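Local coordinates for DUF4276 family protein (Pyrococcus horikoshii, PDB 2P62) that is of unknown function but has a Toprim-like domain, as in topoisomerases and DnaG-type primases, and forms a disulfide-linked dimer, at residues K11-F16 with K150-S155; L20-K23 with R28-K31; E106-F111 with V129-Y134; I192-N197 with D202-L207. All coordinates share one frame; numbering follows the deposited sequence.

Contacts 1 and 2 share helix 11-23, contact 1 using its start and contact 2 its end, with centres 18 Å apart. Contact 1 adjoins the probable Toprim acidic site: Leu-152 N bonds to Asp-97 and Lys-150 N, weakly, to Asp-99. It also touches contact 4, where Ser-15 CB lies 3.5 Å from Ser-205 O, and both meet the second subunit. Contacts 2 and 3 reach the same mixed sheet, contact 2 at its edge strand 28-29 and contact 3 on strand 129-136, their centres 25 Å apart. Contacts 3 and 4 stand on opposite sides of the chain's centre, 32 Å between centres, one in the sheet domain and one at the dimer interface.

Contact 1 (K11-F16 with K150-S155); sequences KTDESF and KELELS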
loop_
_atom_site.group_PDB
_atom_site.type_symbol
_atom_site.label_atom_id
_atom_site.label_comp_id
_atom_site.label_asym_id
_atom_site.label_seq_id
_atom_site.Cartn_x
_atom_site.Cartn_y
_atom_site.Cartn_z
ATOM N N LYS A 11 -3.266 -7.557 -2.735
ATOM C CA LYS A 11 -2.564 -7.516 -1.454
ATOM C C LYS A 11 -3.536 -7.591 -0.279
ATOM O O LYS A 11 -3.274 -8.300 0.694
ATOM C CB LYS A 11 -1.738 -6.233 -1.340
ATOM C CG LYS A 11 -0.636 -6.281 -0.289
ATOM C CD LYS A 11 0.512 -7.162 -0.759
ATOM C CE LYS A 11 1.781 -6.988 0.088
ATOM N NZ LYS A 11 1.621 -7.434 1.498
ATOM N N THR A 12 -4.647 -6.861 -0.361
ATOM C CA THR A 12 -5.635 -6.873 0.718
ATOM C C THR A 12 -6.083 -8.303 1.039
ATOM O O THR A 12 -6.142 -8.694 2.210
ATOM C CB THR A 12 -6.892 -6.020 0.370
ATOM O OG1 THR A 12 -7.405 -6.402 -0.915
ATOM C CG2 THR A 12 -6.551 -4.528 0.358
ATOM N N ASP A 13 -6.385 -9.082 -0.004
ATOM C CA ASP A 13 -6.821 -10.466 0.172
ATOM C C ASP A 13 -5.679 -11.321 0.704
ATOM O O ASP A 13 -5.905 -12.244 1.484
ATOM C CB ASP A 13 -7.332 -11.064 -1.149
ATOM C CG ASP A 13 -8.230 -10.101 -1.935
ATOM O OD1 ASP A 13 -7.739 -9.506 -2.917
ATOM O OD2 ASP A 13 -9.414 -9.932 -1.570
ATOM N N GLU A 14 -4.448 -11.023 0.290
ATOM C CA GLU A 14 -3.309 -11.800 0.774
ATOM C C GLU A 14 -3.055 -11.559 2.269
ATOM O O GLU A 14 -2.733 -12.492 3.002
ATOM C CB GLU A 14 -2.039 -11.476 -0.028
ATOM C CG GLU A 14 -0.770 -12.120 0.546
ATOM C CD GLU A 14 0.512 -11.485 0.017
ATOM O OE1 GLU A 14 0.912 -11.778 -1.128
ATOM O OE2 GLU A 14 1.115 -10.675 0.749
ATOM N N SER A 15 -3.197 -10.315 2.719
ATOM C CA SER A 15 -2.974 -9.995 4.131
ATOM C C SER A 15 -4.016 -10.653 5.013
ATOM O O SER A 15 -3.688 -11.228 6.054
ATOM C CB SER A 15 -3.019 -8.483 4.372
ATOM O OG SER A 15 -1.896 -7.843 3.814
ATOM N N PHE A 16 -5.273 -10.552 4.589
ATOM C CA PHE A 16 -6.382 -11.131 5.330
ATOM C C PHE A 16 -6.114 -12.616 5.592
ATOM O O PHE A 16 -6.161 -13.064 6.732
ATOM C CB PHE A 16 -7.696 -10.936 4.550
ATOM C CG PHE A 16 -8.906 -11.514 5.236
ATOM C CD1 PHE A 16 -9.374 -12.781 4.903
ATOM C CD2 PHE A 16 -9.570 -10.800 6.226
ATOM C CE1 PHE A 16 -10.490 -13.332 5.549
ATOM C CE2 PHE A 16 -10.686 -11.341 6.879
ATOM C CZ PHE A 16 -11.144 -12.611 6.537
ATOM N N LYS A 150 -21.125 -7.656 -2.120
ATOM C CA LYS A 150 -20.487 -8.867 -1.627
ATOM C C LYS A 150 -19.033 -8.955 -2.058
ATOM O O LYS A 150 -18.718 -9.216 -3.221
ATOM C CB LYS A 150 -21.268 -10.096 -2.095
ATOM C CG LYS A 150 -22.711 -10.134 -1.600
ATOM C CD LYS A 150 -23.342 -11.481 -1.906
ATOM C CE LYS A 150 -24.786 -11.570 -1.432
ATOM N NZ LYS A 150 -25.685 -10.672 -2.218
ATOM N N GLU A 151 -18.149 -8.739 -1.091
ATOM C CA GLU A 151 -16.717 -8.752 -1.339
ATOM C C GLU A 151 -15.963 -8.776 -0.023
ATOM O O GLU A 151 -16.565 -8.684 1.044
ATOM C CB GLU A 151 -16.320 -7.519 -2.162
ATOM C CG GLU A 151 -16.784 -6.180 -1.595
ATOM C CD GLU A 151 -16.454 -5.017 -2.517
ATOM O OE1 GLU A 151 -16.732 -5.118 -3.733
ATOM O OE2 GLU A 151 -15.937 -3.988 -2.033
ATOM N N LEU A 152 -14.646 -8.907 -0.106
ATOM C CA LEU A 152 -13.795 -8.958 1.078
ATOM C C LEU A 152 -14.101 -7.855 2.089
ATOM O O LEU A 152 -14.126 -8.098 3.295
ATOM C CB LEU A 152 -12.327 -8.874 0.651
ATOM C CG LEU A 152 -11.176 -9.196 1.617
ATOM C CD1 LEU A 152 -10.473 -7.913 1.982
ATOM C CD2 LEU A 152 -11.662 -9.951 2.850
ATOM N N GLU A 153 -14.358 -6.650 1.599
ATOM C CA GLU A 153 -14.627 -5.540 2.492
ATOM C C GLU A 153 -15.951 -5.674 3.250
ATOM O O GLU A 153 -16.060 -5.235 4.395
ATOM C CB GLU A 153 -14.566 -4.233 1.704
ATOM C CG GLU A 153 -13.147 -3.849 1.264
ATOM C CD GLU A 153 -12.606 -4.646 0.069
ATOM O OE1 GLU A 153 -11.450 -4.357 -0.334
ATOM O OE2 GLU A 153 -13.312 -5.539 -0.471
ATOM N N LEU A 154 -16.944 -6.297 2.615
ATOM C CA LEU A 154 -18.243 -6.502 3.244
ATOM C C LEU A 154 -18.063 -7.381 4.485
ATOM O O LEU A 154 -18.653 -7.128 5.531
ATOM C CB LEU A 154 -19.227 -7.160 2.267
ATOM C CG LEU A 154 -20.700 -7.053 2.708
ATOM C CD1 LEU A 154 -21.091 -5.587 2.702
ATOM C CD2 LEU A 154 -21.618 -7.855 1.789
ATOM N N SER A 155 -17.236 -8.411 4.372
ATOM C CA SER A 155 -16.969 -9.285 5.508
ATOM C C SER A 155 -16.212 -8.504 6.582
ATOM O O SER A 155 -16.486 -8.657 7.771
ATOM C CB SER A 155 -16.133 -10.487 5.071
ATOM O OG SER A 155 -16.803 -11.240 4.078
#
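Leu-152 puts its CD2 methyl over one face of the Phe-16 ring, 4.0 Å from the ring centroid and 14° off the normal, a CH-pi contact. The methyl is displaced from the middle toward the rim, and CG is the ring atom closest to it. Both side chains swing away from their own backbone N: Phe-16 has CG anti to N (chi1 180°), and Leu-152 does nearly the same, and the two side chains run past each other in opposite directions and meet flank to face. The other Leu-152 methyl, CD1, turns to Thr-12 and comes no nearer than 4.4 Å to its CB. Asp-13 lies alongside as well. Its OD2 rests 3.7 Å from Leu-152 CG, a polar atom against hydrocarbon, while OD1 accepts a hydrogen bond from the backbone N of Gly-10, just ahead of the helix, which helps fix the carboxylate's rotation.

Leu-152 opens helix 152-162, with Glu-151 at the N-cap position, and its backbone N bonds to Asp-97 OD1; Lys-150 N bonds weakly to Asp-99. These two aspartates, spaced as in the DxD motif at the end of a Toprim strand, probably belong to the acidic site of the family, and the leucine packs on helix 11-23 close to these aspartates.

On another side of the first helix, Lys-11 NZ reaches Glu-14 OE2 in a weak salt bridge of 3.4 Å. Beyond the pair of segments, Phe-16 also packs on Ile-212 of helix 204-218 and on Leu-232, and Thr-12 meets Asp-202 of the second subunit.

Contact 2 (L20-K23 with R28-K31); sequences LLEK and REAK
Glu-22 and Arg-28 bring their charged ends together at a slant, the carboxylate and guanidinium planes 57° apart. Glu-22 OE1 lies 3.0 Å from Arg-28 NH2 but well out of the guanidinium plane, so the salt bridge rests on charge and no N-H is aimed at the oxygen. The second oxygen, OE2, is only a little farther, 3.3 Å from the same NH2, and the carboxylate thus leans across this nitrogen with both oxygens.

The two chains arrive by different routes. Glu-22 starts toward the strand and runs straight beyond CG. Arg-28 sets out away from the helix, and bends at chi2 (54°) and chi3 (-99°) bring its head round to the carboxylate. Lys-23 likewise begins away and turns its end back: its NZ makes a long salt bridge of 3.6 Å to Glu-22 OE2 and lies near the guanidinium plane at its edge, 4.3 Å from Arg-28 NH1. The glutamate probably offsets the repulsion between the two cations, while Glu-29 OE2, 4.2 Å from Glu-22 OE1, brings a second negative charge close, which the neighbouring cations probably help to offset.

A leucine in place of Glu-22 would probably leave Arg-28 and Lys-23 facing each other without the negative charge that draws them together, and the arginine head free to turn.

Glu-22 also packs on Leu-53 of strand 51-55, to which the backbone of Arg-28 bonds at Glu-54. The arrangement is a three-residue salt-bridge network across a tight helix-to-strand connection, joining the last turn of helix 11-23 to the short edge strand 28-29 of the mixed sheet.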
loop_
_atom_site.group_PDB
_atom_site.type_symbol
_atom_site.label_atom_id
_atom_site.label_comp_id
_atom_site.label_asym_id
_atom_site.label_seq_id
_atom_site.Cartn_x
_atom_site.Cartn_y
_atom_site.Cartn_z
ATOM N N LEU A 20 -4.655 -14.653 9.356
ATOM C CA LEU A 20 -5.398 -15.758 9.944
ATOM C C LEU A 20 -4.557 -17.032 9.950
ATOM O O LEU A 20 -4.491 -17.730 10.958
ATOM C CB LEU A 20 -6.682 -16.023 9.168
ATOM C CG LEU A 20 -7.747 -14.928 9.199
ATOM C CD1 LEU A 20 -8.747 -15.226 8.102
ATOM C CD2 LEU A 20 -8.420 -14.842 10.573
ATOM N N LEU A 21 -3.918 -17.334 8.823
ATOM C CA LEU A 21 -3.104 -18.542 8.702
ATOM C C LEU A 21 -1.887 -18.554 9.628
ATOM O O LEU A 21 -1.464 -19.614 10.078
ATOM C CB LEU A 21 -2.659 -18.734 7.247
ATOM C CG LEU A 21 -3.750 -19.037 6.211
ATOM C CD1 LEU A 21 -3.142 -19.127 4.818
ATOM C CD2 LEU A 21 -4.446 -20.344 6.579
ATOM N N GLU A 22 -1.329 -17.378 9.909
ATOM C CA GLU A 22 -0.172 -17.266 10.794
ATOM C C GLU A 22 -0.590 -17.163 12.260
ATOM O O GLU A 22 -0.305 -18.050 13.066
ATOM C CB GLU A 22 0.677 -16.033 10.432
ATOM C CG GLU A 22 1.455 -16.169 9.117
ATOM C CD GLU A 22 2.370 -14.978 8.793
ATOM O OE1 GLU A 22 3.115 -15.070 7.796
ATOM O OE2 GLU A 22 2.356 -13.958 9.513
ATOM N N LYS A 23 -1.296 -16.086 12.584
ATOM C CA LYS A 23 -1.719 -15.812 13.948
ATOM C C LYS A 23 -2.803 -16.701 14.530
ATOM O O LYS A 23 -2.955 -16.780 15.748
ATOM C CB LYS A 23 -2.128 -14.342 14.060
ATOM C CG LYS A 23 -1.011 -13.363 13.681
ATOM C CD LYS A 23 0.229 -13.528 14.569
ATOM C CE LYS A 23 1.330 -12.507 14.239
ATOM N NZ LYS A 23 1.935 -12.719 12.898
ATOM N N ARG A 28 3.958 -20.360 9.565
ATOM C CA ARG A 28 5.078 -19.420 9.552
ATOM C C ARG A 28 5.584 -19.167 8.129
ATOM O O ARG A 28 5.532 -20.050 7.276
ATOM C CB ARG A 28 6.218 -19.960 10.419
ATOM C CG ARG A 28 7.305 -18.936 10.715
ATOM C CD ARG A 28 6.712 -17.661 11.329
ATOM N NE ARG A 28 6.532 -16.575 10.360
ATOM C CZ ARG A 28 5.611 -15.621 10.476
ATOM N NH1 ARG A 28 4.778 -15.622 11.513
ATOM N NH2 ARG A 28 5.537 -14.654 9.568
ATOM N N GLU A 29 6.073 -17.959 7.870
ATOM C CA GLU A 29 6.583 -17.628 6.540
ATOM C C GLU A 29 7.914 -18.323 6.248
ATOM O O GLU A 29 8.796 -18.369 7.102
ATOM C CB GLU A 29 6.748 -16.111 6.398
ATOM C CG GLU A 29 7.228 -15.666 5.018
ATOM C CD GLU A 29 6.985 -14.190 4.766
ATOM O OE1 GLU A 29 7.391 -13.691 3.693
ATOM O OE2 GLU A 29 6.379 -13.531 5.641
ATOM N N ALA A 30 8.046 -18.861 5.038
ATOM C CA ALA A 30 9.259 -19.561 4.613
ATOM C C ALA A 30 10.522 -18.798 4.989
ATOM O O ALA A 30 10.541 -17.568 4.971
ATOM C CB ALA A 30 9.227 -19.792 3.113
ATOM N N LYS A 31 11.577 -19.538 5.318
ATOM C CA LYS A 31 12.855 -18.951 5.717
ATOM C C LYS A 31 13.405 -17.972 4.678
ATOM O O LYS A 31 12.739 -17.654 3.687
ATOM C CB LYS A 31 13.891 -20.059 5.950
ATOM C CG LYS A 31 13.478 -21.134 6.946
ATOM C CD LYS A 31 14.545 -22.217 7.039
ATOM C CE LYS A 31 14.148 -23.327 7.999
ATOM N NZ LYS A 31 15.169 -24.412 8.022
#

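Contact 3 (E106-F111 with V129-Y134); sequences EWVLSF and VKIYPY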
loop_
_atom_site.group_PDB
_atom_site.type_symbol
_atom_site.label_atom_id
_atom_site.label_comp_id
_atom_site.label_asym_id
_atom_site.label_seq_id
_atom_site.Cartn_x
_atom_site.Cartn_y
_atom_site.Cartn_z
ATOM N N GLU A 106 -18.360 -21.373 -11.871
ATOM C CA GLU A 106 -18.363 -21.367 -13.333
ATOM C C GLU A 106 -17.074 -20.699 -13.860
ATOM O O GLU A 106 -16.470 -21.165 -14.827
ATOM C CB GLU A 106 -19.599 -20.622 -13.854
ATOM C CG GLU A 106 -20.919 -21.362 -13.636
ATOM C CD GLU A 106 -22.141 -20.486 -13.916
ATOM O OE1 GLU A 106 -22.128 -19.770 -14.948
ATOM O OE2 GLU A 106 -23.113 -20.515 -13.117
ATOM N N TRP A 107 -16.650 -19.618 -13.206
ATOM C CA TRP A 107 -15.443 -18.905 -13.610
ATOM C C TRP A 107 -14.238 -19.860 -13.655
ATOM O O TRP A 107 -13.532 -19.959 -14.666
ATOM C CB TRP A 107 -15.200 -17.741 -12.641
ATOM C CG TRP A 107 -14.018 -16.876 -12.969
ATOM C CD1 TRP A 107 -13.739 -16.275 -14.163
ATOM C CD2 TRP A 107 -12.944 -16.528 -12.082
ATOM N NE1 TRP A 107 -12.552 -15.576 -14.074
ATOM C CE2 TRP A 107 -12.045 -15.715 -12.810
ATOM C CE3 TRP A 107 -12.656 -16.824 -10.742
ATOM C CZ2 TRP A 107 -10.873 -15.198 -12.246
ATOM C CZ3 TRP A 107 -11.486 -16.307 -10.175
ATOM C CH2 TRP A 107 -10.611 -15.502 -10.930
ATOM N N VAL A 108 -14.017 -20.588 -12.570
ATOM C CA VAL A 108 -12.909 -21.526 -12.523
ATOM C C VAL A 108 -13.097 -22.656 -13.538
ATOM O O VAL A 108 -12.182 -22.990 -14.288
ATOM C CB VAL A 108 -12.768 -22.115 -11.107
ATOM C CG1 VAL A 108 -11.668 -23.183 -11.075
ATOM C CG2 VAL A 108 -12.453 -20.996 -10.131
ATOM N N LEU A 109 -14.294 -23.233 -13.556
ATOM C CA LEU A 109 -14.608 -24.325 -14.467
ATOM C C LEU A 109 -14.282 -23.983 -15.928
ATOM O O LEU A 109 -13.821 -24.843 -16.692
ATOM C CB LEU A 109 -16.087 -24.700 -14.338
ATOM C CG LEU A 109 -16.458 -26.008 -15.040
ATOM C CD1 LEU A 109 -15.786 -27.179 -14.322
ATOM C CD2 LEU A 109 -17.957 -26.183 -15.049
ATOM N N SER A 110 -14.530 -22.732 -16.312
ATOM C CA SER A 110 -14.265 -22.265 -17.674
ATOM C C SER A 110 -12.769 -22.261 -18.012
ATOM O O SER A 110 -12.398 -22.080 -19.169
ATOM C CB SER A 110 -14.819 -20.848 -17.878
ATOM O OG SER A 110 -13.942 -19.869 -17.311
ATOM N N PHE A 111 -11.919 -22.448 -17.005
ATOM C CA PHE A 111 -10.471 -22.483 -17.209
ATOM C C PHE A 111 -9.981 -23.908 -17.449
ATOM O O PHE A 111 -8.875 -24.112 -17.940
ATOM C CB PHE A 111 -9.738 -21.914 -15.981
ATOM C CG PHE A 111 -10.045 -20.471 -15.707
ATOM C CD1 PHE A 111 -10.075 -19.988 -14.405
ATOM C CD2 PHE A 111 -10.340 -19.605 -16.750
ATOM C CE1 PHE A 111 -10.403 -18.668 -14.147
ATOM C CE2 PHE A 111 -10.670 -18.280 -16.505
ATOM C CZ PHE A 111 -10.702 -17.811 -15.201
ATOM N N VAL A 129 -6.010 -33.218 -8.586
ATOM C CA VAL A 129 -5.918 -31.984 -7.800
ATOM C C VAL A 129 -7.291 -31.412 -7.439
ATOM O O VAL A 129 -8.137 -31.216 -8.313
ATOM C CB VAL A 129 -5.110 -30.895 -8.578
ATOM C CG1 VAL A 129 -5.165 -29.565 -7.847
ATOM C CG2 VAL A 129 -3.654 -31.341 -8.752
ATOM N N LYS A 130 -7.503 -31.138 -6.152
ATOM C CA LYS A 130 -8.767 -30.564 -5.697
ATOM C C LYS A 130 -8.775 -29.043 -5.858
ATOM O O LYS A 130 -8.041 -28.335 -5.178
ATOM C CB LYS A 130 -9.029 -30.920 -4.228
ATOM C CG LYS A 130 -9.440 -32.355 -3.990
ATOM C CD LYS A 130 -9.806 -32.582 -2.537
ATOM C CE LYS A 130 -10.065 -34.054 -2.284
ATOM N NZ LYS A 130 -8.909 -34.860 -2.767
ATOM N N ILE A 131 -9.610 -28.543 -6.762
ATOM C CA ILE A 131 -9.703 -27.108 -6.990
ATOM C C ILE A 131 -10.930 -26.544 -6.271
ATOM O O ILE A 131 -12.067 -26.952 -6.526
ATOM C CB ILE A 131 -9.762 -26.813 -8.499
ATOM C CG1 ILE A 131 -8.507 -27.402 -9.167
ATOM C CG2 ILE A 131 -9.829 -25.300 -8.734
ATOM C CD1 ILE A 131 -8.518 -27.450 -10.723
ATOM N N TYR A 132 -10.687 -25.613 -5.356
ATOM C CA TYR A 132 -11.763 -25.021 -4.586
ATOM C C TYR A 132 -12.094 -23.594 -4.973
ATOM O O TYR A 132 -11.360 -22.662 -4.658
ATOM C CB TYR A 132 -11.437 -25.055 -3.089
ATOM C CG TYR A 132 -11.406 -26.434 -2.477
ATOM C CD1 TYR A 132 -12.578 -27.045 -2.020
ATOM C CD2 TYR A 132 -10.195 -27.129 -2.325
ATOM C CE1 TYR A 132 -12.544 -28.304 -1.425
ATOM C CE2 TYR A 132 -10.157 -28.390 -1.732
ATOM C CZ TYR A 132 -11.333 -28.967 -1.283
ATOM O OH TYR A 132 -11.295 -30.200 -0.676
ATOM N N PRO A 133 -13.192 -23.410 -5.701
ATOM C CA PRO A 133 -13.560 -22.045 -6.081
ATOM C C PRO A 133 -14.357 -21.449 -4.915
ATOM O O PRO A 133 -15.319 -22.048 -4.436
ATOM C CB PRO A 133 -14.372 -22.237 -7.364
ATOM C CG PRO A 133 -14.931 -23.631 -7.238
ATOM C CD PRO A 133 -13.865 -24.425 -6.534
ATOM N N TYR A 134 -13.936 -20.286 -4.432
ATOM C CA TYR A 134 -14.621 -19.674 -3.307
ATOM C C TYR A 134 -14.948 -18.202 -3.505
ATOM O O TYR A 134 -14.088 -17.410 -3.885
ATOM C CB TYR A 134 -13.775 -19.857 -2.045
ATOM C CG TYR A 134 -14.421 -19.350 -0.782
ATOM C CD1 TYR A 134 -14.191 -18.050 -0.330
ATOM C CD2 TYR A 134 -15.286 -20.164 -0.046
ATOM C CE1 TYR A 134 -14.806 -17.571 0.829
ATOM C CE2 TYR A 134 -15.908 -19.693 1.112
ATOM C CZ TYR A 134 -15.662 -18.400 1.542
ATOM O OH TYR A 134 -16.261 -17.937 2.690
#
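Val-108 meets strand 129-136 with both of its methyls, and the contact between the segments is wholly apolar. CG1, placed anti to the backbone N (chi1 176°), touches Ile-131 CG2 at 3.7 Å, the two side chains meeting at a slant. CG2 presses on Pro-133 CB at 3.6 Å, here with valine and proline at about a right angle. The valine thus straddles two strand residues that point to the helix.

Hydrogen bonding stays within the helical segment. Ser-110 OG donates to Trp-107 O, 2.7 Å away, at a C=O...donor angle of 136° and with the donor tilted 24° from the carbonyl plane. This turns the serine back on the chain, and Phe-111 N bonds to Val-108 O.

Aromatic groups gather on the same stretch. The Phe-111 ring has that same Trp-107 O over the centre of one face, 3.3 Å above its plane, while its CE1 lies over the rim of the Trp-107 indole and Trp-107 CZ2 lies at the phenyl edge. The indole takes cation-pi contacts from Arg-96 and Lys-68 as well.

On the strand, Tyr-132 and Tyr-134 point away from helix 104-109, Tyr-132 stacking on Tyr-93 and both touching helix 233-239. Strand 129-136 runs parallel to 89-97, where Val-108 also reaches Val-94, and antiparallel to 123-126, with helices over either face, the alpha/beta layering of a Toprim-like domain.

Contact 4 (I192-N197 with D202-L207); sequences ILSIAN and DCLSGL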
loop_
_atom_site.group_PDB
_atom_site.type_symbol
_atom_site.label_atom_id
_atom_site.label_comp_id
_atom_site.label_asym_id
_atom_site.label_seq_id
_atom_site.Cartn_x
_atom_site.Cartn_y
_atom_site.Cartn_z
ATOM N N ILE A 192 -13.310 4.397 7.272
ATOM C CA ILE A 192 -13.828 4.903 8.532
ATOM C C ILE A 192 -13.141 4.086 9.608
ATOM O O ILE A 192 -12.802 4.601 10.675
ATOM C CB ILE A 192 -15.345 4.704 8.639
ATOM C CG1 ILE A 192 -16.043 5.546 7.575
ATOM C CG2 ILE A 192 -15.825 5.060 10.047
ATOM C CD1 ILE A 192 -17.533 5.451 7.618
ATOM N N LEU A 193 -12.930 2.804 9.312
ATOM C CA LEU A 193 -12.255 1.898 10.237
ATOM C C LEU A 193 -10.824 2.388 10.503
ATOM O O LEU A 193 -10.338 2.284 11.624
ATOM C CB LEU A 193 -12.213 0.469 9.669
ATOM C CG LEU A 193 -11.486 -0.592 10.516
ATOM C CD1 LEU A 193 -12.236 -0.809 11.825
ATOM C CD2 LEU A 193 -11.394 -1.912 9.754
ATOM N N SER A 194 -10.152 2.922 9.482
ATOM C CA SER A 194 -8.789 3.425 9.657
ATOM C C SER A 194 -8.784 4.562 10.679
ATOM O O SER A 194 -7.875 4.684 11.506
ATOM C CB SER A 194 -8.222 3.951 8.333
ATOM O OG SER A 194 -8.082 2.931 7.371
ATOM N N ILE A 195 -9.809 5.401 10.599
ATOM C CA ILE A 195 -9.953 6.530 11.500
ATOM C C ILE A 195 -10.330 6.051 12.895
ATOM O O ILE A 195 -9.784 6.524 13.894
ATOM C CB ILE A 195 -11.034 7.483 10.986
ATOM C CG1 ILE A 195 -10.616 8.028 9.616
ATOM C CG2 ILE A 195 -11.291 8.577 12.006
ATOM C CD1 ILE A 195 -11.690 8.848 8.914
ATOM N N ALA A 196 -11.257 5.099 12.963
ATOM C CA ALA A 196 -11.704 4.570 14.246
ATOM C C ALA A 196 -10.594 3.853 14.994
ATOM O O ALA A 196 -10.638 3.754 16.217
ATOM C CB ALA A 196 -12.885 3.628 14.044
ATOM N N ASN A 197 -9.600 3.343 14.273
ATOM C CA ASN A 197 -8.501 2.639 14.933
ATOM C C ASN A 197 -7.229 3.468 14.905
ATOM O O ASN A 197 -6.161 2.999 15.299
ATOM C CB ASN A 197 -8.238 1.288 14.265
ATOM C CG ASN A 197 -9.422 0.347 14.365
ATOM O OD1 ASN A 197 -9.340 -0.812 13.966
ATOM N ND2 ASN A 197 -10.534 0.845 14.895
ATOM N N ASP A 202 0.066 3.344 5.368
ATOM C CA ASP A 202 -0.304 3.730 4.011
ATOM C C ASP A 202 -1.373 2.818 3.394
ATOM O O ASP A 202 -2.303 3.285 2.723
ATOM C CB ASP A 202 0.947 3.721 3.124
ATOM C CG ASP A 202 0.643 4.041 1.676
ATOM O OD1 ASP A 202 -0.249 4.882 1.423
ATOM O OD2 ASP A 202 1.305 3.466 0.782
ATOM N N CYS A 203 -1.251 1.516 3.632
ATOM C CA CYS A 203 -2.187 0.577 3.043
ATOM C C CYS A 203 -3.203 -0.052 3.985
ATOM O O CYS A 203 -2.915 -0.365 5.142
ATOM C CB CYS A 203 -1.412 -0.519 2.312
ATOM S SG CYS A 203 -0.039 0.089 1.274
ATOM N N LEU A 204 -4.407 -0.223 3.462
ATOM C CA LEU A 204 -5.484 -0.825 4.219
ATOM C C LEU A 204 -5.125 -2.277 4.524
ATOM O O LEU A 204 -5.515 -2.817 5.559
ATOM C CB LEU A 204 -6.784 -0.760 3.417
ATOM C CG LEU A 204 -7.360 0.639 3.179
ATOM C CD1 LEU A 204 -8.521 0.526 2.214
ATOM C CD2 LEU A 204 -7.802 1.274 4.500
ATOM N N SER A 205 -4.380 -2.909 3.619
ATOM C CA SER A 205 -3.977 -4.291 3.817
ATOM C C SER A 205 -3.228 -4.406 5.137
ATOM O O SER A 205 -3.385 -5.385 5.861
ATOM C CB SER A 205 -3.088 -4.759 2.662
ATOM O OG SER A 205 -1.904 -3.979 2.555
ATOM N N GLY A 206 -2.413 -3.398 5.443
ATOM C CA GLY A 206 -1.661 -3.406 6.686
ATOM C C GLY A 206 -2.573 -3.273 7.891
ATOM O O GLY A 206 -2.278 -3.785 8.971
ATOM N N LEU A 207 -3.690 -2.578 7.703
ATOM C CA LEU A 207 -4.659 -2.379 8.772
ATOM C C LEU A 207 -5.365 -3.695 9.114
ATOM O O LEU A 207 -5.615 -3.997 10.283
ATOM C CB LEU A 207 -5.688 -1.318 8.355
ATOM C CG LEU A 207 -6.923 -1.155 9.253
ATOM C CD1 LEU A 207 -6.502 -0.720 10.663
ATOM C CD2 LEU A 207 -7.866 -0.145 8.629
#
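Ser-194 OG has the methyls of two leucines closed upon it: CD2 of Leu-204 and CD2 of Leu-207 each lie 3.3 Å from the oxygen. Both are hydrocarbon neighbours and give it no polar partner; what it has is a weak hydrogen bond to Met-190 O, one turn back along its own helix. The torsion explains this, since OG stands beside the backbone N and anti to the carbonyl carbon (chi1 -64°), where it can reach Met-190 O while still meeting the leucines.

Leu-207 carries most of the remaining packing. With CG anti to its backbone N (chi1 170°), it extends toward helix 186-196 and sets CD2 against it, 3.8 Å from Ser-194 CA. The same methyl lies 4.1 Å from Leu-193 CD2, the two leucines meeting aslant, branch to branch. Its other methyl, CD1, looks to the end of the helix, 4.4 Å from Asn-197 OD1. Leu-204 begins obliquely to the helix and turns only its CD2 inward.

The short loop between the helices adds to the enclosure: Tyr-199 packs on Leu-207 and bonds through its OH to Cys-203 O. The contact itself borders the second subunit, where Cys-203 forms a disulfide with Cys-203 of that subunit, Asp-202 OD1 bonds to Ser-205 N of the same neighbour, and the reverse bond is made too.

Two consecutive helices, 186-196 and 204-218, joined by a short loop, thus pack against each other through leucines and a small serine, and Cys-203, in the turn that leads into the second helix, carries the covalent link between subunits.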